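Local coordinates for insect group II chitinase (Ostrinia furnacalis, PDB 5Y2C), which probably hydrolyses chitin, cleaving its beta-1,4 links between N-acetylglucosamine units as a family 18 glycoside hydrolase, at residues Y8-A13 with M341-D346; H34-F39 with K75-L80; H107-L112 with R159-S164. All blocks are in the same frame, centred on the assembly; numbering follows the deposited sequence.

Interaction 1 of 3, residues Y8-A13 with M341-D346. With NAG (2-acetamido-2-deoxy-beta-D-glucopyranose), chain C; NAG (2-acetamido-2-deoxy-beta-D-glucopyranose), chain B.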
loop_
_atom_site.group_PDB
_atom_site.type_symbol
_atom_site.label_atom_id
_atom_site.label_comp_id
_atom_site.label_asym_id
_atom_site.label_seq_id
_atom_site.Cartn_x
_atom_site.Cartn_y
_atom_site.Cartn_z
ATOM N N TYR A 8 6.528 -1.607 2.218
ATOM C CA TYR A 8 6.518 -2.285 0.934
ATOM C C TYR A 8 7.747 -1.843 0.147
ATOM O O TYR A 8 7.965 -0.642 -0.062
ATOM C CB TYR A 8 5.222 -1.988 0.188
ATOM C CG TYR A 8 4.100 -2.881 0.663
ATOM C CD1 TYR A 8 3.297 -2.513 1.734
ATOM C CD2 TYR A 8 3.875 -4.119 0.074
ATOM C CE1 TYR A 8 2.281 -3.339 2.175
ATOM C CE2 TYR A 8 2.873 -4.942 0.512
ATOM C CZ TYR A 8 2.079 -4.552 1.557
ATOM O OH TYR A 8 1.081 -5.386 1.984
ATOM N N TYR A 9 8.577 -2.812 -0.225
ATOM C CA TYR A 9 9.694 -2.624 -1.132
ATOM C C TYR A 9 9.230 -3.133 -2.493
ATOM O O TYR A 9 8.608 -4.201 -2.575
ATOM C CB TYR A 9 10.935 -3.382 -0.646
ATOM C CG TYR A 9 11.985 -3.587 -1.722
ATOM C CD1 TYR A 9 12.989 -2.636 -1.937
ATOM C CD2 TYR A 9 11.959 -4.712 -2.543
ATOM C CE1 TYR A 9 13.930 -2.809 -2.935
ATOM C CE2 TYR A 9 12.887 -4.887 -3.544
ATOM C CZ TYR A 9 13.870 -3.938 -3.736
ATOM O OH TYR A 9 14.803 -4.132 -4.731
ATOM N N THR A 10 9.482 -2.355 -3.554
ATOM C CA THR A 10 9.044 -2.730 -4.896
ATOM C C THR A 10 10.256 -2.998 -5.771
ATOM O O THR A 10 11.113 -2.122 -5.938
ATOM C CB THR A 10 8.138 -1.661 -5.533
ATOM O OG1 THR A 10 8.867 -0.460 -5.815
ATOM C CG2 THR A 10 6.991 -1.332 -4.621
ATOM N N ASN A 11 10.309 -4.195 -6.364
ATOM C CA ASN A 11 11.493 -4.552 -7.138
ATOM C C ASN A 11 11.633 -3.706 -8.405
ATOM O O ASN A 11 12.763 -3.428 -8.824
ATOM C CB ASN A 11 11.498 -6.051 -7.464
ATOM C CG ASN A 11 10.262 -6.510 -8.211
ATOM O OD1 ASN A 11 9.300 -5.769 -8.369
ATOM N ND2 ASN A 11 10.279 -7.760 -8.648
ATOM N N TRP A 12 10.526 -3.245 -9.005
ATOM C CA TRP A 12 10.621 -2.463 -10.235
ATOM C C TRP A 12 11.122 -1.030 -10.006
ATOM O O TRP A 12 11.429 -0.334 -10.979
ATOM C CB TRP A 12 9.271 -2.458 -10.971
ATOM C CG TRP A 12 8.164 -1.754 -10.257
ATOM C CD1 TRP A 12 7.836 -0.433 -10.356
ATOM C CD2 TRP A 12 7.236 -2.330 -9.331
ATOM N NE1 TRP A 12 6.764 -0.147 -9.546
ATOM C CE2 TRP A 12 6.376 -1.295 -8.902
ATOM C CE3 TRP A 12 7.055 -3.616 -8.808
ATOM C CZ2 TRP A 12 5.341 -1.507 -7.985
ATOM C CZ3 TRP A 12 6.032 -3.828 -7.885
ATOM C CH2 TRP A 12 5.184 -2.781 -7.487
ATOM N N ALA A 13 11.257 -0.574 -8.761
ATOM C CA ALA A 13 11.877 0.727 -8.516
ATOM C C ALA A 13 13.330 0.755 -8.964
ATOM O O ALA A 13 13.942 1.824 -8.973
ATOM C CB ALA A 13 11.801 1.085 -7.026
ATOM N N MET A 341 1.251 0.975 7.548
ATOM C CA MET A 341 1.817 0.386 6.350
ATOM C C MET A 341 2.191 1.506 5.379
ATOM O O MET A 341 1.483 2.518 5.284
ATOM C CB MET A 341 0.796 -0.590 5.723
ATOM C CG MET A 341 1.207 -1.166 4.410
ATOM S SD MET A 341 0.626 -0.197 3.015
ATOM C CE MET A 341 -0.965 -0.938 2.649
ATOM N N ALA A 342 3.307 1.333 4.669
ATOM C CA ALA A 342 3.805 2.335 3.733
ATOM C C ALA A 342 3.877 1.742 2.329
ATOM O O ALA A 342 4.620 0.778 2.080
ATOM C CB ALA A 342 5.179 2.860 4.144
ATOM N N TRP A 343 3.129 2.341 1.411
ATOM C CA TRP A 343 3.275 2.081 -0.011
ATOM C C TRP A 343 3.751 3.379 -0.652
ATOM O O TRP A 343 2.958 4.313 -0.823
ATOM C CB TRP A 343 1.956 1.613 -0.647
ATOM C CG TRP A 343 2.208 1.311 -2.079
ATOM C CD1 TRP A 343 2.237 2.198 -3.109
ATOM C CD2 TRP A 343 2.612 0.058 -2.620
ATOM N NE1 TRP A 343 2.578 1.568 -4.267
ATOM C CE2 TRP A 343 2.818 0.249 -3.994
ATOM C CE3 TRP A 343 2.788 -1.214 -2.081
ATOM C CZ2 TRP A 343 3.193 -0.785 -4.837
ATOM C CZ3 TRP A 343 3.163 -2.235 -2.924
ATOM C CH2 TRP A 343 3.365 -2.013 -4.283
ATOM N N SER A 344 5.018 3.448 -1.035
ATOM C CA SER A 344 6.035 2.427 -0.811
ATOM C C SER A 344 7.359 3.120 -0.497
ATOM O O SER A 344 7.473 4.347 -0.659
ATOM C CB SER A 344 6.178 1.553 -2.045
ATOM O OG SER A 344 6.619 2.326 -3.145
ATOM N N LEU A 345 8.369 2.341 -0.087
ATOM C CA LEU A 345 9.641 2.916 0.362
ATOM C C LEU A 345 10.243 3.879 -0.660
ATOM O O LEU A 345 10.793 4.923 -0.291
ATOM C CB LEU A 345 10.639 1.801 0.663
ATOM C CG LEU A 345 10.354 0.878 1.848
ATOM C CD1 LEU A 345 11.440 -0.194 1.978
ATOM C CD2 LEU A 345 10.225 1.692 3.133
ATOM N N ASP A 346 10.170 3.531 -1.943
ATOM C CA ASP A 346 10.807 4.266 -3.028
ATOM C C ASP A 346 10.072 5.537 -3.445
ATOM O O ASP A 346 10.603 6.293 -4.267
ATOM C CB ASP A 346 10.929 3.365 -4.251
ATOM C CG ASP A 346 9.615 2.774 -4.634
ATOM O OD1 ASP A 346 9.239 1.728 -4.072
ATOM O OD2 ASP A 346 8.917 3.403 -5.440
HETATM C C1 NAG C . -2.382 -1.274 -4.336
HETATM C C2 NAG C . -1.326 -2.334 -4.564
HETATM C C3 NAG C . -0.249 -1.916 -5.558
HETATM C C4 NAG C . -0.341 -0.505 -6.116
HETATM C C5 NAG C . -0.623 0.383 -4.922
HETATM C C6 NAG C . -0.829 1.831 -5.241
HETATM C C7 NAG C . -0.801 -3.925 -2.846
HETATM C C8 NAG C . -0.132 -4.090 -1.548
HETATM N N2 NAG C . -0.693 -2.749 -3.352
HETATM O O3 NAG C . -0.245 -2.854 -6.585
HETATM O O4 NAG C . 0.825 -0.139 -6.736
HETATM O O5 NAG C . -1.745 -0.057 -4.178
HETATM O O6 NAG C . -1.756 1.996 -6.251
HETATM O O7 NAG C . -1.360 -4.807 -3.362
HETATM C C1 NAG B . 0.738 -0.185 -8.104
HETATM C C2 NAG B . 1.661 0.820 -8.703
HETATM C C3 NAG B . 1.741 0.606 -10.203
HETATM C C4 NAG B . 2.150 -0.822 -10.498
HETATM C C5 NAG B . 1.236 -1.777 -9.762
HETATM C C6 NAG B . 1.667 -3.214 -9.891
HETATM C C7 NAG B . 1.971 2.880 -7.593
HETATM C C8 NAG B . 1.379 4.199 -7.323
HETATM N N2 NAG B . 1.323 2.159 -8.423
HETATM O O3 NAG B . 2.665 1.490 -10.690
HETATM O O4 NAG B . 2.125 -1.120 -11.854
HETATM O O5 NAG B . 1.328 -1.383 -8.430
HETATM O O6 NAG B . 0.653 -4.112 -9.517
HETATM O O7 NAG B . 2.961 2.534 -7.081
HETATM O O HOH W 1 7.601 1.379 -6.818
HETATM O O HOH W 2 11.067 -0.103 -2.494
#
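Two backbone bonds join Y8 to the other segment: Y8 N donates a hydrogen bond to A342 O (3.1 Å). L345 N donates one to Y8 O that is almost straight (178° at the hydrogen). They sit where strands 4-10 and 339-343 run parallel, the first and last strands of the TIM barrel closing its ring. Just beyond, T10 OG1 comes within 2.8 Å of D346 OD1. S344 OG, from above the carboxylate plane, and water 2 both donate to that same oxygen, and water 2 also accepts from T10 N, while D346 OD2 forms a salt bridge with R16.

The peptide bond between W343 and S344 is cis, a hallmark of family 18 chitinases. With CG swung away from the backbone N (chi1 -177°), the W343 indole reaches from the strand to the sugars, and one face carries the chain C NAG, with its C5 over the rim; S344 CB lies over the opposite face, toward its rim. W343 NE1 donates in the ring plane to O7 of the chain B NAG (3.0 Å). With an alanine at W343, the chain C sugar would probably lose its floor and the chain B acetamido oxygen its N-H donor.

Packing completes the contact. Y8 CB presses on W343 CE3 at 3.4 Å, the two rings meeting obliquely, and the phenol hydroxyl goes on to D121. M341 CG meets the Y8 ring at its edge and bends SD beside it as a Met-aromatic contact. Farther out, W12 CH2 touches W343 CH2 at 3.8 Å.

Interaction 2 of 3, residues H34-F39 with K75-L80. With NAG (2-acetamido-2-deoxy-beta-D-glucopyranose), chain C.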
loop_
_atom_site.group_PDB
_atom_site.type_symbol
_atom_site.label_atom_id
_atom_site.label_comp_id
_atom_site.label_asym_id
_atom_site.label_seq_id
_atom_site.Cartn_x
_atom_site.Cartn_y
_atom_site.Cartn_z
ATOM N N HIS A 34 8.701 -4.754 9.519
ATOM C CA HIS A 34 8.426 -5.775 8.524
ATOM C C HIS A 34 8.580 -5.160 7.140
ATOM O O HIS A 34 8.120 -4.047 6.890
ATOM C CB HIS A 34 7.010 -6.361 8.703
ATOM C CG HIS A 34 6.734 -6.891 10.081
ATOM N ND1 HIS A 34 6.597 -6.069 11.182
ATOM C CD2 HIS A 34 6.513 -8.156 10.526
ATOM C CE1 HIS A 34 6.333 -6.807 12.250
ATOM N NE2 HIS A 34 6.276 -8.075 11.880
ATOM N N ILE A 35 9.271 -5.870 6.260
ATOM C CA ILE A 35 9.423 -5.483 4.865
ATOM C C ILE A 35 8.645 -6.485 4.025
ATOM O O ILE A 35 8.734 -7.695 4.256
ATOM C CB ILE A 35 10.903 -5.436 4.443
ATOM C CG1 ILE A 35 11.633 -4.322 5.180
ATOM C CG2 ILE A 35 11.009 -5.191 2.962
ATOM C CD1 ILE A 35 13.137 -4.476 5.167
ATOM N N ILE A 36 7.842 -5.980 3.098
ATOM C CA ILE A 36 7.133 -6.813 2.142
ATOM C C ILE A 36 7.779 -6.593 0.778
ATOM O O ILE A 36 7.831 -5.460 0.282
ATOM C CB ILE A 36 5.639 -6.486 2.067
ATOM C CG1 ILE A 36 4.986 -6.471 3.458
ATOM C CG2 ILE A 36 4.970 -7.500 1.151
ATOM C CD1 ILE A 36 5.220 -7.705 4.286
ATOM N N TYR A 37 8.236 -7.681 0.161
ATOM C CA TYR A 37 8.870 -7.650 -1.155
ATOM C C TYR A 37 7.789 -7.768 -2.226
ATOM O O TYR A 37 7.208 -8.843 -2.424
ATOM C CB TYR A 37 9.885 -8.784 -1.259
ATOM C CG TYR A 37 10.822 -8.711 -2.437
ATOM C CD1 TYR A 37 10.351 -8.875 -3.735
ATOM C CD2 TYR A 37 12.187 -8.546 -2.248
ATOM C CE1 TYR A 37 11.203 -8.819 -4.818
ATOM C CE2 TYR A 37 13.052 -8.498 -3.318
ATOM C CZ TYR A 37 12.559 -8.632 -4.602
ATOM O OH TYR A 37 13.437 -8.584 -5.659
ATOM N N ALA A 38 7.525 -6.674 -2.929
ATOM C CA ALA A 38 6.487 -6.639 -3.958
ATOM C C ALA A 38 7.115 -6.616 -5.351
ATOM O O ALA A 38 8.064 -5.858 -5.590
ATOM C CB ALA A 38 5.576 -5.419 -3.763
ATOM N N PHE A 39 6.627 -7.470 -6.256
ATOM C CA PHE A 39 5.632 -8.515 -5.979
ATOM C C PHE A 39 6.148 -9.812 -6.583
ATOM O O PHE A 39 6.924 -9.772 -7.544
ATOM C CB PHE A 39 4.258 -8.221 -6.623
ATOM C CG PHE A 39 3.442 -7.177 -5.920
ATOM C CD1 PHE A 39 2.896 -7.433 -4.669
ATOM C CD2 PHE A 39 3.166 -5.956 -6.538
ATOM C CE1 PHE A 39 2.142 -6.479 -4.013
ATOM C CE2 PHE A 39 2.390 -4.990 -5.891
ATOM C CZ PHE A 39 1.884 -5.255 -4.622
ATOM N N LYS A 75 11.476 -8.484 10.043
ATOM C CA LYS A 75 10.885 -9.647 9.412
ATOM C C LYS A 75 10.638 -9.290 7.950
ATOM O O LYS A 75 10.273 -8.153 7.634
ATOM C CB LYS A 75 9.589 -10.042 10.120
ATOM C CG LYS A 75 9.779 -10.261 11.630
ATOM C CD LYS A 75 10.697 -11.453 11.925
ATOM C CE LYS A 75 9.953 -12.761 12.164
ATOM N NZ LYS A 75 10.899 -13.812 12.654
ATOM N N VAL A 76 10.899 -10.243 7.053
ATOM C CA VAL A 76 10.844 -10.021 5.613
ATOM C C VAL A 76 9.916 -11.047 4.991
ATOM O O VAL A 76 10.166 -12.257 5.086
ATOM C CB VAL A 76 12.244 -10.081 4.984
ATOM C CG1 VAL A 76 12.210 -9.753 3.472
ATOM C CG2 VAL A 76 13.169 -9.103 5.707
ATOM N N LEU A 77 8.855 -10.563 4.343
ATOM C CA LEU A 77 7.847 -11.396 3.702
ATOM C C LEU A 77 7.830 -11.113 2.203
ATOM O O LEU A 77 8.272 -10.055 1.736
ATOM C CB LEU A 77 6.453 -11.154 4.298
ATOM C CG LEU A 77 6.103 -11.691 5.702
ATOM C CD1 LEU A 77 6.835 -10.915 6.766
ATOM C CD2 LEU A 77 4.603 -11.623 5.967
ATOM N N LEU A 78 7.317 -12.080 1.454
ATOM C CA LEU A 78 7.106 -11.947 0.025
ATOM C C LEU A 78 5.651 -11.581 -0.227
ATOM O O LEU A 78 4.746 -12.233 0.303
ATOM C CB LEU A 78 7.466 -13.254 -0.685
ATOM C CG LEU A 78 7.191 -13.312 -2.185
ATOM C CD1 LEU A 78 8.036 -12.281 -2.926
ATOM C CD2 LEU A 78 7.438 -14.721 -2.720
ATOM N N GLY A 79 5.429 -10.520 -1.000
ATOM C CA GLY A 79 4.084 -10.135 -1.404
ATOM C C GLY A 79 3.702 -10.811 -2.706
ATOM O O GLY A 79 4.471 -10.801 -3.667
ATOM N N LEU A 80 2.525 -11.433 -2.722
ATOM C CA LEU A 80 2.060 -12.191 -3.882
ATOM C C LEU A 80 0.874 -11.468 -4.496
ATOM O O LEU A 80 -0.160 -11.293 -3.835
ATOM C CB LEU A 80 1.671 -13.624 -3.513
ATOM C CG LEU A 80 0.960 -14.448 -4.606
ATOM C CD1 LEU A 80 1.915 -14.800 -5.770
ATOM C CD2 LEU A 80 0.326 -15.712 -4.037
HETATM C C1 NAG C . -2.382 -1.274 -4.336
HETATM C C2 NAG C . -1.326 -2.334 -4.564
HETATM C C3 NAG C . -0.249 -1.916 -5.558
HETATM C C4 NAG C . -0.341 -0.505 -6.116
HETATM C C5 NAG C . -0.623 0.383 -4.922
HETATM C C6 NAG C . -0.829 1.831 -5.241
HETATM C C7 NAG C . -0.801 -3.925 -2.846
HETATM C C8 NAG C . -0.132 -4.090 -1.548
HETATM N N2 NAG C . -0.693 -2.749 -3.352
HETATM O O3 NAG C . -0.245 -2.854 -6.585
HETATM O O4 NAG C . 0.825 -0.139 -6.736
HETATM O O5 NAG C . -1.745 -0.057 -4.178
HETATM O O6 NAG C . -1.756 1.996 -6.251
HETATM O O7 NAG C . -1.360 -4.807 -3.362
#
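I36 sets its CD1 against L77 CB, 3.7 Å away, on the interior of the TIM barrel, where strands 34-42 and 75-82 are parallel neighbours. H34 and K75 share this face and run alongside each other, with H34 CD2 3.6 Å from K75 CB. I35, V76, Y37 and L78 face outward instead; Y37 and V76 pack on helix 62-67, and the Y37 hydroxyl goes on to D57.

Four backbone bonds zip the pair: I35 N to K75 O, L77 N to I35 O, Y37 N to L77 O and G79 N to Y37 O. The last comes from above the carbonyl plane, with a C=O...N angle of only 137°. At G79 the neighbour is I36 CG2, 3.7 Å from G79 N; there is little room beside that methyl, consistent with a glycine at this position.

Past this point the strand reaches the sugar. The A38-F39 peptide is cis, and A38 CB sits over the centre of the F39 ring. With CG beside its own backbone N (chi1 -76°), F39 leans its ring rim on the G79 carbonyl and turns the far end to the chain C NAG, where F39 CZ lies 3.5 Å from acetamido carbon C7.

Interaction 3 of 3, residues H107-L112 with R159-S164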
loop_
_atom_site.group_PDB
_atom_site.type_symbol
_atom_site.label_atom_id
_atom_site.label_comp_id
_atom_site.label_asym_id
_atom_site.label_seq_id
_atom_site.Cartn_x
_atom_site.Cartn_y
_atom_site.Cartn_z
ATOM N N HIS A 107 3.946 -25.854 -2.181
ATOM C CA HIS A 107 4.966 -25.177 -2.963
ATOM C C HIS A 107 5.342 -23.828 -2.340
ATOM O O HIS A 107 6.524 -23.451 -2.322
ATOM C CB HIS A 107 4.477 -24.992 -4.403
ATOM C CG HIS A 107 5.403 -24.174 -5.244
ATOM N ND1 HIS A 107 5.423 -22.794 -5.204
ATOM C CD2 HIS A 107 6.356 -24.540 -6.136
ATOM C CE1 HIS A 107 6.348 -22.349 -6.037
ATOM N NE2 HIS A 107 6.927 -23.388 -6.614
ATOM N N ALA A 108 4.356 -23.092 -1.817
ATOM C CA ALA A 108 4.644 -21.762 -1.286
ATOM C C ALA A 108 5.618 -21.838 -0.120
ATOM O O ALA A 108 6.555 -21.038 -0.034
ATOM C CB ALA A 108 3.352 -21.056 -0.881
ATOM N N VAL A 109 5.448 -22.836 0.754
ATOM C CA VAL A 109 6.333 -22.986 1.909
ATOM C C VAL A 109 7.778 -23.159 1.471
ATOM O O VAL A 109 8.695 -22.581 2.059
ATOM C CB VAL A 109 5.874 -24.163 2.778
ATOM C CG1 VAL A 109 7.008 -24.573 3.694
ATOM C CG2 VAL A 109 4.640 -23.765 3.580
ATOM N N ASP A 110 8.016 -23.990 0.468
ATOM C CA ASP A 110 9.394 -24.213 0.059
ATOM C C ASP A 110 9.933 -23.079 -0.801
ATOM O O ASP A 110 11.137 -22.805 -0.766
ATOM C CB ASP A 110 9.505 -25.578 -0.619
ATOM C CG ASP A 110 9.341 -26.712 0.379
ATOM O OD1 ASP A 110 9.970 -26.655 1.462
ATOM O OD2 ASP A 110 8.528 -27.614 0.124
ATOM N N PHE A 111 9.065 -22.402 -1.560
ATOM C CA PHE A 111 9.508 -21.230 -2.311
ATOM C C PHE A 111 10.016 -20.157 -1.356
ATOM O O PHE A 111 11.097 -19.582 -1.556
ATOM C CB PHE A 111 8.356 -20.701 -3.174
ATOM C CG PHE A 111 8.750 -19.624 -4.152
ATOM C CD1 PHE A 111 8.894 -18.307 -3.741
ATOM C CD2 PHE A 111 8.939 -19.916 -5.495
ATOM C CE1 PHE A 111 9.255 -17.308 -4.645
ATOM C CE2 PHE A 111 9.300 -18.922 -6.404
ATOM C CZ PHE A 111 9.459 -17.611 -5.970
ATOM N N LEU A 112 9.258 -19.906 -0.286
ATOM C CA LEU A 112 9.626 -18.883 0.685
ATOM C C LEU A 112 10.910 -19.250 1.419
ATOM O O LEU A 112 11.813 -18.410 1.559
ATOM C CB LEU A 112 8.473 -18.687 1.668
ATOM C CG LEU A 112 7.250 -18.209 0.892
ATOM C CD1 LEU A 112 5.987 -18.251 1.737
ATOM C CD2 LEU A 112 7.510 -16.838 0.349
ATOM N N ARG A 159 6.079 -23.969 10.807
ATOM C CA ARG A 159 7.362 -23.507 10.294
ATOM C C ARG A 159 7.778 -22.177 10.889
ATOM O O ARG A 159 8.888 -21.715 10.612
ATOM C CB ARG A 159 7.354 -23.411 8.753
ATOM C CG ARG A 159 6.713 -24.609 8.080
ATOM C CD ARG A 159 7.629 -25.193 7.048
ATOM N NE ARG A 159 8.819 -25.721 7.693
ATOM C CZ ARG A 159 9.742 -26.463 7.089
ATOM N NH1 ARG A 159 9.616 -26.796 5.809
ATOM N NH2 ARG A 159 10.787 -26.878 7.789
ATOM N N GLY A 160 6.927 -21.556 11.702
ATOM C CA GLY A 160 7.257 -20.249 12.241
ATOM C C GLY A 160 7.233 -19.126 11.219
ATOM O O GLY A 160 7.954 -18.139 11.371
ATOM N N MET A 161 6.417 -19.240 10.182
ATOM C CA MET A 161 6.347 -18.195 9.181
ATOM C C MET A 161 5.132 -17.311 9.413
ATOM O O MET A 161 4.129 -17.734 9.997
ATOM C CB MET A 161 6.321 -18.796 7.774
ATOM C CG MET A 161 7.605 -19.524 7.432
ATOM S SD MET A 161 7.639 -19.961 5.696
ATOM C CE MET A 161 6.306 -21.147 5.697
ATOM N N LEU A 162 5.233 -16.073 8.935
ATOM C CA LEU A 162 4.177 -15.093 9.109
ATOM C C LEU A 162 3.261 -15.089 7.892
ATOM O O LEU A 162 3.673 -15.410 6.773
ATOM C CB LEU A 162 4.778 -13.706 9.339
ATOM C CG LEU A 162 5.672 -13.609 10.587
ATOM C CD1 LEU A 162 6.418 -12.282 10.590
ATOM C CD2 LEU A 162 4.855 -13.787 11.877
ATOM N N LEU A 163 2.004 -14.735 8.123
ATOM C CA LEU A 163 1.010 -14.690 7.062
ATOM C C LEU A 163 0.179 -13.436 7.236
ATOM O O LEU A 163 -0.390 -13.210 8.307
ATOM C CB LEU A 163 0.118 -15.942 7.077
ATOM C CG LEU A 163 -0.979 -15.981 6.015
ATOM C CD1 LEU A 163 -0.310 -16.106 4.649
ATOM C CD2 LEU A 163 -1.966 -17.130 6.260
ATOM N N SER A 164 0.125 -12.621 6.194
ATOM C CA SER A 164 -0.610 -11.376 6.223
ATOM C C SER A 164 -1.307 -11.186 4.886
ATOM O O SER A 164 -1.097 -11.953 3.941
ATOM C CB SER A 164 0.348 -10.228 6.503
ATOM O OG SER A 164 1.345 -10.229 5.510
#
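Helix 98-115 supplies residues 107-112, one and a half turns closed by bonds such as F111 N to H107 O (2.9 Å). Facing it, residues 159-161 are a loop that runs into strand 162-167, turning at G160 with a positive phi of 71°, a conformation glycine takes readily. The two backbones stay well apart, V109 CA and R159 CA being nearest at 8.5 Å, and no hydrogen bond crosses between the segments: side chains do all the bridging.

V109 is the knuckle of the helix here, and its two methyls divide the work. CG1 meets the aliphatic part of R159, 3.5 Å from R159 CD, and lies near the plane of the guanidinium at its edge. CG2 touches M161 CE at 3.8 Å. M161 is extended as far as the sulfur, then bends (chi3 -67°), which folds its methyl back onto V109 and leaves SD 4.3 Å from L112 CB. F156 of helix 141-157 packs on V109, L112 and M161 alike, closing the apolar patch. At the rim D110 OD1 is 4.4 Å from R159 NH1, too long for a salt bridge; that nitrogen pairs with E113 instead.

This is plain packing in the outer shell of the TIM barrel, where one surrounding helix meets the loop that feeds a strand at its N-terminal end, on the far side from the sugar-binding C-terminal ends.

Along the chain, interaction 2 comes before interaction 3, and both fall between the two halves of interaction 1. Interactions 1 and 2 have centres about 10 Å apart and share the strand neighbours 4-10 and 34-42: Y9 bonds through its backbone to I36 and A38, W343 CH2 packs on F39 CE2, and both contacts touch the chain C NAG. The centre of interaction 3 lies about 11 Å from that of interaction 2 and 21 Å from that of interaction 1. It meets interaction 2 on both faces of the barrel wall, with L78 packing outward on F111 and L112 and L77 inward on S164. The series thus runs from substrate floor through barrel wall to helical shell.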